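Local structure of sensor protein DivL (Caulobacter crescentus, 4Q20) at residues R41-V44 against G45-Y49; T57-G60 against Y61-L65; L119-N122 against A123-R126; A181-L185 against G186-L190. The protein phosphorylates the cell-cycle regulator CtrA and is required for cell division and growth, represented here by its HisKA and GHKL ATPase-like part. All coordinates share one frame; numbering follows the deposited sequence.

Interaction 1 (R41-V44 against G45-Y49)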
loop_
_atom_site.group_PDB
_atom_site.type_symbol
_atom_site.label_atom_id
_atom_site.label_comp_id
_atom_site.label_asym_id
_atom_site.label_seq_id
_atom_site.Cartn_x
_atom_site.Cartn_y
_atom_site.Cartn_z
ATOM N N ARG A 41 13.583 7.833 7.259
ATOM C CA ARG A 41 12.405 8.041 8.101
ATOM C C ARG A 41 11.355 8.902 7.394
ATOM O O ARG A 41 10.158 8.611 7.492
ATOM C CB ARG A 41 12.776 8.683 9.440
ATOM C CG ARG A 41 13.022 7.684 10.565
ATOM C CD ARG A 41 13.093 8.341 11.947
ATOM N NE ARG A 41 14.310 9.145 12.141
ATOM C CZ ARG A 41 14.384 10.473 12.028
ATOM N NH1 ARG A 41 13.304 11.184 11.722
ATOM N NH2 ARG A 41 15.540 11.095 12.213
ATOM N N ASP A 42 11.806 9.954 6.682
ATOM C CA ASP A 42 10.910 10.844 5.960
ATOM C C ASP A 42 10.291 10.133 4.766
ATOM O O ASP A 42 9.100 10.309 4.532
ATOM C CB ASP A 42 11.625 12.135 5.531
ATOM C CG ASP A 42 11.848 13.156 6.656
ATOM O OD1 ASP A 42 11.648 12.792 7.855
ATOM O OD2 ASP A 42 12.244 14.314 6.343
ATOM N N PHE A 43 11.072 9.294 4.042
ATOM C CA PHE A 43 10.588 8.567 2.878
ATOM C C PHE A 43 9.488 7.565 3.289
ATOM O O PHE A 43 8.401 7.571 2.698
ATOM C CB PHE A 43 11.742 7.857 2.149
ATOM C CG PHE A 43 11.257 7.002 0.999
ATOM C CD1 PHE A 43 10.923 7.580 -0.228
ATOM C CD2 PHE A 43 11.097 5.623 1.149
ATOM C CE1 PHE A 43 10.451 6.796 -1.287
ATOM C CE2 PHE A 43 10.611 4.838 0.087
ATOM C CZ PHE A 43 10.312 5.427 -1.130
ATOM N N VAL A 44 9.785 6.715 4.302
ATOM C CA VAL A 44 8.870 5.712 4.848
ATOM C C VAL A 44 7.608 6.412 5.391
ATOM O O VAL A 44 6.527 5.951 5.095
ATOM C CB VAL A 44 9.543 4.786 5.913
ATOM C CG1 VAL A 44 8.511 3.929 6.649
ATOM C CG2 VAL A 44 10.605 3.894 5.267
ATOM N N GLY A 45 7.764 7.522 6.108
ATOM C CA GLY A 45 6.671 8.325 6.645
ATOM C C GLY A 45 5.767 8.911 5.572
ATOM O O GLY A 45 4.544 8.935 5.741
ATOM N N ASN A 46 6.351 9.345 4.443
ATOM C CA ASN A 46 5.610 9.901 3.305
ATOM C C ASN A 46 4.856 8.813 2.557
ATOM O O ASN A 46 3.665 8.978 2.285
ATOM C CB ASN A 46 6.548 10.649 2.359
ATOM C CG ASN A 46 7.027 11.975 2.883
ATOM O OD1 ASN A 46 6.342 12.638 3.662
ATOM N ND2 ASN A 46 8.217 12.400 2.477
ATOM N N VAL A 47 5.526 7.689 2.266
ATOM C CA VAL A 47 4.896 6.558 1.584
ATOM C C VAL A 47 3.785 5.996 2.490
ATOM O O VAL A 47 2.692 5.739 2.020
ATOM C CB VAL A 47 5.913 5.470 1.130
ATOM C CG1 VAL A 47 5.197 4.246 0.555
ATOM C CG2 VAL A 47 6.895 6.039 0.098
ATOM N N SER A 48 4.046 5.885 3.770
ATOM C CA SER A 48 3.108 5.403 4.782
ATOM C C SER A 48 1.827 6.236 4.820
ATOM O O SER A 48 0.750 5.676 4.993
ATOM C CB SER A 48 3.771 5.422 6.158
ATOM O OG SER A 48 2.895 4.885 7.128
ATOM N N TYR A 49 1.949 7.568 4.711
ATOM C CA TYR A 49 0.799 8.464 4.721
ATOM C C TYR A 49 -0.108 8.122 3.515
ATOM O O TYR A 49 -1.322 7.998 3.649
ATOM C CB TYR A 49 1.262 9.941 4.713
ATOM C CG TYR A 49 0.108 10.921 4.708
ATOM C CD1 TYR A 49 -0.519 11.296 5.895
ATOM C CD2 TYR A 49 -0.402 11.425 3.510
ATOM C CE1 TYR A 49 -1.623 12.153 5.890
ATOM C CE2 TYR A 49 -1.516 12.265 3.493
ATOM C CZ TYR A 49 -2.117 12.636 4.685
ATOM O OH TYR A 49 -3.191 13.499 4.668
#

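Interaction 2 (T57-G60 against Y61-L65)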
loop_
_atom_site.group_PDB
_atom_site.type_symbol
_atom_site.label_atom_id
_atom_site.label_comp_id
_atom_site.label_asym_id
_atom_site.label_seq_id
_atom_site.Cartn_x
_atom_site.Cartn_y
_atom_site.Cartn_z
ATOM N N THR A 57 -10.610 5.306 4.067
ATOM C CA THR A 57 -11.756 5.530 3.182
ATOM C C THR A 57 -12.359 4.178 2.716
ATOM O O THR A 57 -13.581 4.010 2.734
ATOM C CB THR A 57 -11.311 6.439 2.026
ATOM O OG1 THR A 57 -10.801 7.656 2.582
ATOM C CG2 THR A 57 -12.447 6.759 1.058
ATOM N N ILE A 58 -11.502 3.231 2.332
ATOM C CA ILE A 58 -11.882 1.884 1.892
ATOM C C ILE A 58 -12.586 1.146 3.024
ATOM O O ILE A 58 -13.659 0.591 2.783
ATOM C CB ILE A 58 -10.657 1.059 1.346
ATOM C CG1 ILE A 58 -10.129 1.634 0.049
ATOM C CG2 ILE A 58 -10.965 -0.432 1.169
ATOM C CD1 ILE A 58 -8.671 1.163 -0.254
ATOM N N ILE A 59 -11.997 1.137 4.246
ATOM C CA ILE A 59 -12.583 0.471 5.415
ATOM C C ILE A 59 -13.936 1.100 5.731
ATOM O O ILE A 59 -14.925 0.372 5.760
ATOM C CB ILE A 59 -11.626 0.465 6.654
ATOM C CG1 ILE A 59 -10.339 -0.382 6.420
ATOM C CG2 ILE A 59 -12.334 0.027 7.939
ATOM C CD1 ILE A 59 -10.517 -1.905 5.915
ATOM N N GLY A 60 -13.967 2.423 5.926
ATOM C CA GLY A 60 -15.157 3.192 6.286
ATOM C C GLY A 60 -16.341 2.962 5.373
ATOM O O GLY A 60 -17.415 2.581 5.824
ATOM N N TYR A 61 -16.139 3.112 4.067
ATOM C CA TYR A 61 -17.208 2.912 3.091
ATOM C C TYR A 61 -17.567 1.440 2.823
ATOM O O TYR A 61 -18.750 1.178 2.608
ATOM C CB TYR A 61 -16.892 3.612 1.794
ATOM C CG TYR A 61 -17.122 5.102 1.864
ATOM C CD1 TYR A 61 -18.409 5.624 1.975
ATOM C CD2 TYR A 61 -16.055 5.995 1.840
ATOM C CE1 TYR A 61 -18.629 6.993 2.032
ATOM C CE2 TYR A 61 -16.264 7.368 1.912
ATOM C CZ TYR A 61 -17.557 7.862 1.990
ATOM O OH TYR A 61 -17.816 9.206 2.049
ATOM N N SER A 62 -16.597 0.488 2.838
ATOM C CA SER A 62 -16.952 -0.950 2.647
ATOM C C SER A 62 -17.789 -1.465 3.843
ATOM O O SER A 62 -18.702 -2.261 3.618
ATOM C CB SER A 62 -15.729 -1.839 2.393
ATOM O OG SER A 62 -14.807 -1.804 3.474
ATOM N N GLU A 63 -17.531 -0.959 5.090
ATOM C CA GLU A 63 -18.301 -1.333 6.283
ATOM C C GLU A 63 -19.770 -0.867 6.144
ATOM O O GLU A 63 -20.674 -1.574 6.597
ATOM C CB GLU A 63 -17.661 -0.786 7.580
ATOM C CG GLU A 63 -16.428 -1.571 8.022
ATOM C CD GLU A 63 -15.749 -1.165 9.324
ATOM O OE1 GLU A 63 -16.048 -0.064 9.840
ATOM O OE2 GLU A 63 -14.890 -1.938 9.814
ATOM N N LEU A 64 -19.999 0.293 5.481
ATOM C CA LEU A 64 -21.339 0.820 5.225
ATOM C C LEU A 64 -22.070 -0.070 4.227
ATOM O O LEU A 64 -23.287 -0.240 4.332
ATOM C CB LEU A 64 -21.289 2.267 4.703
ATOM C CG LEU A 64 -21.025 3.417 5.702
ATOM C CD1 LEU A 64 -21.120 4.746 5.010
ATOM C CD2 LEU A 64 -22.033 3.439 6.809
ATOM N N LEU A 65 -21.326 -0.645 3.255
ATOM C CA LEU A 65 -21.865 -1.554 2.243
ATOM C C LEU A 65 -22.388 -2.826 2.880
ATOM O O LEU A 65 -23.474 -3.284 2.516
ATOM C CB LEU A 65 -20.792 -1.917 1.213
ATOM C CG LEU A 65 -20.716 -1.098 -0.040
ATOM C CD1 LEU A 65 -19.503 -1.499 -0.834
ATOM C CD2 LEU A 65 -21.947 -1.273 -0.878
#

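Interaction 3 (L119-N122 against A123-R126)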
loop_
_atom_site.group_PDB
_atom_site.type_symbol
_atom_site.label_atom_id
_atom_site.label_comp_id
_atom_site.label_asym_id
_atom_site.label_seq_id
_atom_site.Cartn_x
_atom_site.Cartn_y
_atom_site.Cartn_z
ATOM N N LEU A 119 -4.923 9.632 -27.496
ATOM C CA LEU A 119 -4.234 9.726 -26.215
ATOM C C LEU A 119 -5.060 10.571 -25.210
ATOM O O LEU A 119 -5.230 10.164 -24.053
ATOM C CB LEU A 119 -2.843 10.342 -26.464
ATOM C CG LEU A 119 -1.820 10.354 -25.309
ATOM C CD1 LEU A 119 -1.112 9.019 -25.184
ATOM C CD2 LEU A 119 -0.793 11.434 -25.523
ATOM N N LEU A 120 -5.624 11.700 -25.683
ATOM C CA LEU A 120 -6.468 12.593 -24.894
ATOM C C LEU A 120 -7.835 11.970 -24.582
ATOM O O LEU A 120 -8.303 12.091 -23.450
ATOM C CB LEU A 120 -6.653 13.929 -25.635
ATOM C CG LEU A 120 -5.763 15.095 -25.176
ATOM C CD1 LEU A 120 -4.280 14.836 -25.446
ATOM C CD2 LEU A 120 -6.179 16.358 -25.850
ATOM N N LEU A 121 -8.473 11.301 -25.569
ATOM C CA LEU A 121 -9.787 10.668 -25.382
ATOM C C LEU A 121 -9.713 9.451 -24.456
ATOM O O LEU A 121 -10.678 9.168 -23.740
ATOM C CB LEU A 121 -10.412 10.262 -26.725
ATOM C CG LEU A 121 -10.998 11.404 -27.556
ATOM C CD1 LEU A 121 -11.067 11.032 -29.029
ATOM C CD2 LEU A 121 -12.362 11.847 -27.024
ATOM N N ASN A 122 -8.571 8.741 -24.459
ATOM C CA ASN A 122 -8.366 7.574 -23.598
ATOM C C ASN A 122 -8.205 8.026 -22.148
ATOM O O ASN A 122 -8.739 7.370 -21.255
ATOM C CB ASN A 122 -7.179 6.746 -24.076
ATOM C CG ASN A 122 -7.389 6.148 -25.449
ATOM O OD1 ASN A 122 -8.478 6.202 -26.018
ATOM N ND2 ASN A 122 -6.334 5.639 -26.059
ATOM N N ALA A 123 -7.546 9.182 -21.918
ATOM C CA ALA A 123 -7.378 9.704 -20.565
ATOM C C ALA A 123 -8.720 10.210 -20.008
ATOM O O ALA A 123 -8.982 10.072 -18.810
ATOM C CB ALA A 123 -6.329 10.802 -20.545
ATOM N N GLN A 124 -9.585 10.732 -20.889
ATOM C CA GLN A 124 -10.927 11.233 -20.554
ATOM C C GLN A 124 -11.874 10.075 -20.157
ATOM O O GLN A 124 -12.615 10.201 -19.173
ATOM C CB GLN A 124 -11.495 12.017 -21.738
ATOM C CG GLN A 124 -12.864 12.642 -21.480
ATOM C CD GLN A 124 -13.569 13.018 -22.756
ATOM O OE1 GLN A 124 -13.632 12.243 -23.721
ATOM N NE2 GLN A 124 -14.093 14.228 -22.791
ATOM N N GLU A 125 -11.844 8.951 -20.906
ATOM C CA GLU A 125 -12.717 7.827 -20.603
ATOM C C GLU A 125 -12.248 7.048 -19.354
ATOM O O GLU A 125 -13.108 6.500 -18.643
ATOM C CB GLU A 125 -12.915 6.896 -21.814
ATOM C CG GLU A 125 -11.679 6.204 -22.368
ATOM C CD GLU A 125 -11.896 5.464 -23.674
ATOM O OE1 GLU A 125 -12.755 4.553 -23.710
ATOM O OE2 GLU A 125 -11.198 5.789 -24.662
ATOM N N ARG A 126 -10.915 6.999 -19.078
ATOM C CA ARG A 126 -10.392 6.316 -17.887
ATOM C C ARG A 126 -10.762 7.089 -16.611
ATOM O O ARG A 126 -10.975 6.481 -15.562
ATOM C CB ARG A 126 -8.861 6.124 -17.947
ATOM C CG ARG A 126 -8.373 5.045 -18.921
ATOM C CD ARG A 126 -6.864 4.793 -18.830
ATOM N NE ARG A 126 -6.059 6.016 -18.898
ATOM C CZ ARG A 126 -5.458 6.498 -19.991
ATOM N NH1 ARG A 126 -5.536 5.845 -21.148
ATOM N NH2 ARG A 126 -4.754 7.626 -19.929
HETATM O O HOH W 1 -3.929 8.397 -22.373
#

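Interaction 4 (A181-L185 against G186-L190)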
loop_
_atom_site.group_PDB
_atom_site.type_symbol
_atom_site.label_atom_id
_atom_site.label_comp_id
_atom_site.label_asym_id
_atom_site.label_seq_id
_atom_site.Cartn_x
_atom_site.Cartn_y
_atom_site.Cartn_z
ATOM N N ALA A 181 -4.558 19.838 -26.618
ATOM C CA ALA A 181 -3.285 19.658 -27.298
ATOM C C ALA A 181 -3.138 20.690 -28.394
ATOM O O ALA A 181 -4.139 21.120 -28.973
ATOM C CB ALA A 181 -3.191 18.269 -27.871
ATOM N N ARG A 182 -1.899 21.104 -28.679
ATOM C CA ARG A 182 -1.623 22.103 -29.708
ATOM C C ARG A 182 -0.230 21.908 -30.288
ATOM O O ARG A 182 0.733 21.749 -29.539
ATOM C CB ARG A 182 -1.778 23.526 -29.103
ATOM C CG ARG A 182 -1.410 24.704 -30.011
ATOM C CD ARG A 182 -1.914 26.033 -29.463
ATOM N NE ARG A 182 -1.291 26.394 -28.183
ATOM C CZ ARG A 182 -1.528 27.526 -27.525
ATOM N NH1 ARG A 182 -2.371 28.427 -28.016
ATOM N NH2 ARG A 182 -0.918 27.766 -26.370
ATOM N N ARG A 183 -0.131 21.927 -31.623
ATOM C CA ARG A 183 1.124 21.857 -32.362
ATOM C C ARG A 183 1.487 23.278 -32.782
ATOM O O ARG A 183 0.864 23.823 -33.694
ATOM C CB ARG A 183 1.011 20.920 -33.585
ATOM C CG ARG A 183 2.337 20.738 -34.316
ATOM C CD ARG A 183 2.261 19.775 -35.493
ATOM N NE ARG A 183 2.153 18.377 -35.069
ATOM C CZ ARG A 183 3.179 17.604 -34.717
ATOM N NH1 ARG A 183 4.418 18.086 -34.720
ATOM N NH2 ARG A 183 2.973 16.351 -34.344
ATOM N N ALA A 184 2.440 23.900 -32.086
ATOM C CA ALA A 184 2.875 25.270 -32.383
ATOM C C ALA A 184 4.284 25.505 -31.874
ATOM O O ALA A 184 4.658 24.976 -30.831
ATOM C CB ALA A 184 1.919 26.281 -31.746
ATOM N N LEU A 185 5.050 26.312 -32.612
ATOM C CA LEU A 185 6.423 26.771 -32.331
ATOM C C LEU A 185 7.417 25.615 -32.188
ATOM O O LEU A 185 8.220 25.607 -31.254
ATOM C CB LEU A 185 6.491 27.676 -31.066
ATOM C CG LEU A 185 5.473 28.809 -30.938
ATOM C CD1 LEU A 185 5.261 29.193 -29.483
ATOM C CD2 LEU A 185 5.844 29.980 -31.807
ATOM N N GLY A 186 7.363 24.676 -33.128
ATOM C CA GLY A 186 8.239 23.506 -33.191
ATOM C C GLY A 186 8.124 22.535 -32.038
ATOM O O GLY A 186 9.115 21.903 -31.661
ATOM N N GLU A 187 6.914 22.390 -31.490
ATOM C CA GLU A 187 6.628 21.482 -30.375
ATOM C C GLU A 187 5.140 21.115 -30.319
ATOM O O GLU A 187 4.300 21.756 -30.962
ATOM C CB GLU A 187 7.054 22.112 -29.018
ATOM C CG GLU A 187 6.279 23.370 -28.634
ATOM C CD GLU A 187 6.101 23.719 -27.167
ATOM O OE1 GLU A 187 6.754 23.089 -26.309
ATOM O OE2 GLU A 187 5.312 24.642 -26.872
ATOM N N VAL A 188 4.821 20.127 -29.473
ATOM C CA VAL A 188 3.453 19.763 -29.167
ATOM C C VAL A 188 3.294 19.998 -27.674
ATOM O O VAL A 188 4.146 19.583 -26.895
ATOM C CB VAL A 188 3.055 18.339 -29.644
ATOM C CG1 VAL A 188 1.833 17.798 -28.891
ATOM C CG2 VAL A 188 2.788 18.349 -31.144
ATOM N N ARG A 189 2.250 20.720 -27.286
ATOM C CA ARG A 189 1.982 20.992 -25.882
ATOM C C ARG A 189 0.654 20.377 -25.455
ATOM O O ARG A 189 -0.374 20.614 -26.085
ATOM C CB ARG A 189 2.049 22.499 -25.545
ATOM C CG ARG A 189 1.088 23.422 -26.289
ATOM C CD ARG A 189 1.316 24.873 -25.907
ATOM N NE ARG A 189 0.777 25.205 -24.584
ATOM C CZ ARG A 189 1.186 26.235 -23.850
ATOM N NH1 ARG A 189 2.149 27.037 -24.295
ATOM N NH2 ARG A 189 0.646 26.465 -22.663
ATOM N N LEU A 190 0.690 19.568 -24.398
ATOM C CA LEU A 190 -0.489 18.922 -23.820
ATOM C C LEU A 190 -0.900 19.710 -22.582
ATOM O O LEU A 190 -0.089 19.871 -21.672
ATOM C CB LEU A 190 -0.198 17.439 -23.475
ATOM C CG LEU A 190 0.446 16.581 -24.585
ATOM C CD1 LEU A 190 0.880 15.256 -24.056
ATOM C CD2 LEU A 190 -0.483 16.380 -25.762
#

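Interaction 1 (R41-V44 against G45-Y49)
F43 and V47 meet one turn apart on helix 26-66, the first helix of the HisKA dimerisation and phosphoacceptor hairpin. V47 CG2 reaches one face of the F43 ring in a CH-pi contact, 3.9 Å from the ring centroid and offset toward the rim. The nearest ring atom is CZ, 3.7 Å from V47 CG2. The two side chains run side by side and point the same way. F43 CG is anti to the backbone N (chi1 175°), which carries the ring along the helix beside V47. Both residues also pack on the second subunit: V47 lies on its F43, and the F43 ring takes a cation-pi contact from its K40. The pair is therefore part of the dimer interface.

S48 is buried; its OG is hydrogen-bonded to R52, and its side chain packs on L97 of the second subunit. D42 forms a salt bridge with R38, one turn back. Y49, the residue phosphorylated by autocatalysis, is unmodified here, and its side chain leads away from R41-V44. The helical ladder is regular through this site. V47 N donates to F43 O at 2.9 Å and 170°, and S48 N donates to V44 O at 2.8 Å.

Interaction 2 (T57-G60 against Y61-L65)
T57-G60 and Y61-L65 are successive turns of helix 26-66, near the end of the first helix of the HisKA hairpin. The tight part is I58 with S62, both buried. I58 O accepts two bonds from S62. S62 N donates to I58 O at 2.9 Å, and S62 OG donates to I58 O at 2.7 Å. The two donors reach I58 O from opposite faces of its carbonyl plane. S62 OG sits between its own backbone N and carbonyl carbon (chi1 60°), and this folds the hydroxyl back onto the preceding turn. I58 and S62 pack on A86 of the second subunit, at the dimer interface. S62 OG also has a weak hydrogen bond with R83 of that subunit.

On another side, T57 and Y61 lie side by side, pointing the same way. T57 CG2 meets the edge of the Y61 ring in its plane, 3.8 Å from Y61 CD2. The pair faces helix 73-103 of the same chain, with T57 on A85 and Y61 on A81 and V82. This side packs within the chain.

The looser side carries E63 and L64, where the polar contacts are longer than the double bond at I58 O. The extended E63 side chain crosses I59 at an angle, and E63 OE2 lies 3.7 Å from I59 CG2. Its carboxylate has a long, weak ion pair with R83 of the second subunit. The backbone bonding slackens here too: E63 N still donates to I59 O at 3.0 Å, but the next bond, from L64 N to G60 O, is weak at 3.5 Å.

Interaction 3 (L119-N122 against A123-R126)
The R126 side chain folds back over the N122 carbonyl, one turn earlier on helix 116-133. N122 O lies over one face of the R126 guanidinium, offset toward the rim, and R126 NH1 is 3.5 Å from N122 CB. The arginine chain bends at its third torsion (chi3 -50°), which turns the guanidinium back along the helix. The same carbonyl takes the regular helix bond, from R126 N to N122 O at 3.1 Å.

Three more backbone bonds run alongside, from A123 N, Q124 N and E125 N to L119 O, L120 O and L121 O. E125 comes back toward L121 and N122 as well. E125 CG lies 3.4 Å from both L121 O and N122 O. L121 and Q124 lie side by side, with L121 CD2 3.6 Å from Q124 OE1.

The next shell fixes the R126 guanidinium. A water lies at its edge, in plane. It accepts from R126 NH2 at 2.7 Å and donates to L119 O at 2.8 Å, so it links L119 and R126, the first and last residues of L119-R126. L119 O thus accepts from the water and from A123 N. R126 NH2 also forms a salt bridge with D161, and Q124 NE2 is hydrogen-bonded to L138 O.

D161 belongs to helix 153-170, against which L119 and A123 also pack at L160. L120 and Q124 turn to V140 of strand 137-141, and A123 also meets L179 of strand 176-183. Helix 116-133 thus lies on the main sheet of the GHKL domain, beside helix 153-170.

Interaction 4 (A181-L185 against G186-L190)
G186 follows L185 in the two-residue turn of a beta hairpin, which joins strands 176-183 and 187-194 in the mixed sheet of the GHKL ATPase-like domain. Both residues have positive phi, roughly as in a type I' turn. G186 also forms a backbone hydrogen bond with E255, just past the end of the neighbouring strand 247-254.

E187 begins the return strand. E187 O accepts from A184 N at 3.1 Å and closes the turn. The side chain leaves between its backbone N and carbonyl carbon (chi1 64°), bringing E187 CG to 3.2 Å from A184 O. The E187 carboxylate is hydrogen-bonded to H252.

V188 pairs with R183 as a non-hydrogen-bonded antiparallel pair. V188 CG2 sits over the centre of one face of the R183 guanidinium, 3.7 Å from R183 CZ. That guanidinium is held in place from outside the hairpin by a salt bridge to E255 and a hydrogen bond to V146 O.

R189 pairs with R182, the hydrogen-bonded pair. R189 N donates to R182 O at 2.9 Å and R182 N donates to R189 O at 3.0 Å. Their side chains share the other face of the sheet and lie side by side. The guanidinium planes are almost perpendicular, 87° apart. R182 NH2 comes over one face of the R189 group, 3.6 Å from R189 NE. These are like charges; R189 has a salt bridge with D191 that probably offsets part of the repulsion.

L190 pairs with A181 on the V188 face, and both pack on helix 116-133. L190 CD2 lies 3.9 Å from A181 CB.

Interactions 1 and 2 lie in series on helix 26-66 of the HisKA hairpin. Their centres are about 24 Å apart, and both touch the second subunit. The 45-49 segment of interaction 1 ends at Y49, the autophosphorylated tyrosine. Interactions 3 and 4 belong to the GHKL domain, and no other chain of the assembly touches their segments. Their centres are about 18 Å apart, yet they meet directly: L120 CD2 is 3.9 Å from A181 N, and L120 CD1 is 4.1 Å from L190 CD2. Helix 116-133 thus rests on the hairpin. Interaction 4 is far from the phosphorylation segment, about 37 Å from interaction 1 between centres, on the opposite side of the chain's centre.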